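Local structure of Sca-family protein (Rickettsia rickettsii, 4LQ8) at residues Glu106-Lys111 with Leu115-Gly120. The protein is a rickettsial surface cell antigen, probably acting in cell adhesion, of which this chain holds the N-terminal head domains. Numbering follows the deposited sequence.
Sequences EEEKEK and LSTFFG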
loop_
_atom_site.group_PDB
_atom_site.type_symbol
_atom_site.label_atom_id
_atom_site.label_comp_id
_atom_site.label_asym_id
_atom_site.label_seq_id
_atom_site.Cartn_x
_atom_site.Cartn_y
_atom_site.Cartn_z
ATOM N N GLU A 106 7.175 -13.990 -20.683
ATOM C CA GLU A 106 8.131 -13.287 -21.549
ATOM C C GLU A 106 7.480 -12.497 -22.657
ATOM O O GLU A 106 7.904 -11.374 -22.906
ATOM C CB GLU A 106 9.207 -14.230 -22.123
ATOM C CG GLU A 106 10.114 -14.860 -21.075
ATOM C CD GLU A 106 10.938 -13.975 -20.156
ATOM O OE1 GLU A 106 11.148 -12.778 -20.460
ATOM O OE2 GLU A 106 11.410 -14.508 -19.130
ATOM N N GLU A 107 6.442 -13.072 -23.303
ATOM C CA GLU A 107 5.696 -12.431 -24.375
ATOM C C GLU A 107 4.915 -11.235 -23.850
ATOM O O GLU A 107 4.935 -10.167 -24.462
ATOM C CB GLU A 107 4.753 -13.435 -25.062
ATOM C CG GLU A 107 5.474 -14.283 -26.097
ATOM C CD GLU A 107 4.681 -15.407 -26.739
ATOM O OE1 GLU A 107 3.473 -15.552 -26.435
ATOM O OE2 GLU A 107 5.282 -16.153 -27.544
ATOM N N GLU A 108 4.264 -11.398 -22.704
ATOM C CA GLU A 108 3.520 -10.299 -22.108
ATOM C C GLU A 108 4.427 -9.130 -21.621
ATOM O O GLU A 108 4.064 -7.960 -21.810
ATOM C CB GLU A 108 2.621 -10.785 -21.001
ATOM C CG GLU A 108 1.548 -9.755 -20.753
ATOM C CD GLU A 108 0.576 -10.098 -19.659
ATOM O OE1 GLU A 108 0.104 -11.258 -19.609
ATOM O OE2 GLU A 108 0.228 -9.172 -18.896
ATOM N N LYS A 109 5.586 -9.449 -21.011
ATOM C CA LYS A 109 6.550 -8.449 -20.548
ATOM C C LYS A 109 6.966 -7.510 -21.690
ATOM O O LYS A 109 7.112 -6.318 -21.460
ATOM C CB LYS A 109 7.801 -9.109 -19.939
ATOM C CG LYS A 109 7.663 -9.465 -18.470
ATOM C CD LYS A 109 8.746 -10.473 -18.013
ATOM C CE LYS A 109 10.164 -9.944 -18.017
ATOM N NZ LYS A 109 11.172 -11.028 -17.822
ATOM N N GLU A 110 7.119 -8.053 -22.912
ATOM C CA GLU A 110 7.512 -7.313 -24.123
ATOM C C GLU A 110 6.430 -6.338 -24.602
ATOM O O GLU A 110 6.755 -5.327 -25.220
ATOM C CB GLU A 110 7.881 -8.282 -25.265
ATOM C CG GLU A 110 9.233 -8.948 -25.100
ATOM C CD GLU A 110 10.426 -8.081 -25.457
ATOM O OE1 GLU A 110 10.870 -8.132 -26.627
ATOM O OE2 GLU A 110 10.928 -7.364 -24.561
ATOM N N LYS A 111 5.164 -6.661 -24.354
ATOM C CA LYS A 111 4.011 -5.858 -24.751
ATOM C C LYS A 111 3.612 -4.839 -23.666
ATOM O O LYS A 111 3.281 -3.692 -23.978
ATOM C CB LYS A 111 2.808 -6.773 -25.039
ATOM C CG LYS A 111 2.881 -7.508 -26.377
ATOM C CD LYS A 111 1.571 -8.246 -26.712
ATOM C CE LYS A 111 1.486 -9.639 -26.121
ATOM N NZ LYS A 111 0.237 -10.340 -26.521
ATOM N N LEU A 115 2.330 -5.762 -16.749
ATOM C CA LEU A 115 1.737 -7.116 -16.734
ATOM C C LEU A 115 0.297 -7.156 -16.255
ATOM O O LEU A 115 -0.089 -8.013 -15.457
ATOM C CB LEU A 115 2.621 -8.075 -15.919
ATOM C CG LEU A 115 3.973 -8.419 -16.573
ATOM C CD1 LEU A 115 4.951 -8.897 -15.547
ATOM C CD2 LEU A 115 3.815 -9.475 -17.645
ATOM N N SER A 116 -0.498 -6.207 -16.744
ATOM C CA SER A 116 -1.900 -6.052 -16.366
ATOM C C SER A 116 -2.718 -7.356 -16.653
ATOM O O SER A 116 -3.432 -7.840 -15.774
ATOM C CB SER A 116 -2.489 -4.837 -17.082
ATOM O OG SER A 116 -3.836 -4.628 -16.700
ATOM N N THR A 117 -2.530 -7.954 -17.833
ATOM C CA THR A 117 -3.219 -9.201 -18.207
ATOM C C THR A 117 -2.741 -10.371 -17.326
ATOM O O THR A 117 -3.575 -11.103 -16.817
ATOM C CB THR A 117 -3.107 -9.466 -19.724
ATOM O OG1 THR A 117 -3.626 -8.322 -20.401
ATOM C CG2 THR A 117 -3.892 -10.720 -20.170
ATOM N N PHE A 118 -1.418 -10.504 -17.104
ATOM C CA PHE A 118 -0.880 -11.546 -16.236
ATOM C C PHE A 118 -1.533 -11.510 -14.843
ATOM O O PHE A 118 -2.011 -12.541 -14.367
ATOM C CB PHE A 118 0.646 -11.407 -16.083
ATOM C CG PHE A 118 1.253 -12.503 -15.231
ATOM C CD1 PHE A 118 1.583 -13.740 -15.785
ATOM C CD2 PHE A 118 1.468 -12.310 -13.873
ATOM C CE1 PHE A 118 2.130 -14.763 -14.990
ATOM C CE2 PHE A 118 2.005 -13.334 -13.081
ATOM C CZ PHE A 118 2.342 -14.546 -13.649
ATOM N N PHE A 119 -1.520 -10.341 -14.178
ATOM C CA PHE A 119 -2.032 -10.232 -12.802
ATOM C C PHE A 119 -3.549 -10.313 -12.698
ATOM O O PHE A 119 -4.054 -10.739 -11.661
ATOM C CB PHE A 119 -1.484 -8.988 -12.083
ATOM C CG PHE A 119 -0.023 -9.148 -11.719
ATOM C CD1 PHE A 119 0.363 -9.968 -10.664
ATOM C CD2 PHE A 119 0.973 -8.489 -12.446
ATOM C CE1 PHE A 119 1.712 -10.174 -10.380
ATOM C CE2 PHE A 119 2.319 -8.670 -12.139
ATOM C CZ PHE A 119 2.684 -9.509 -11.106
ATOM N N GLY A 120 -4.259 -9.982 -13.772
ATOM C CA GLY A 120 -5.712 -10.096 -13.796
ATOM C C GLY A 120 -6.208 -11.473 -14.207
ATOM O O GLY A 120 -7.421 -11.713 -14.236
HETATM O O HOH W 1 -0.956 -6.811 -20.002
#
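Glu-108 reaches from helix 95-111 to Leu-115, Thr-117 and Phe-118 at the start of helix 116-120, joining two consecutive helices linked by a short loop, whose axes run at 133° to each other and pass 10.1 Å apart at their closest. Its side chain turns CG away from the backbone N (chi1 -160°) and stays extended, which carries the carboxylate over to the N-terminus of helix 116-120. CB packs 3.8 Å from Leu-115 CD2, and CG also lies against this methyl. CD comes 3.7 Å from Thr-117 CB. Both carboxylate oxygens touch Phe-118 CB; OE2 accepts the hydrogen bond from Phe-118 N, 2.8 Å long and 157° at the hydrogen, through its syn lone pair, while OE1, 3.0 Å from the same N, is badly angled for one. The first turn of a helix presents N-H groups unbonded within the helix, and its dipole would probably favour a negative carboxylate here. Leu-115, the N-cap residue, sets CD2 against both Glu-108 CB and Lys-109 CG; on the helix 64-90 side it touches Ile-82, as does Phe-118. Asp-112 OD2, in the connecting loop, accepts a hydrogen bond from Ser-116 N. The bent Lys-109 chain turns back along its own helix, where NZ forms a salt bridge with Glu-106 OE1. A water bridges the helices, donating to Glu-108 OE2 and accepting from Thr-117 N, 2.9 Å from each.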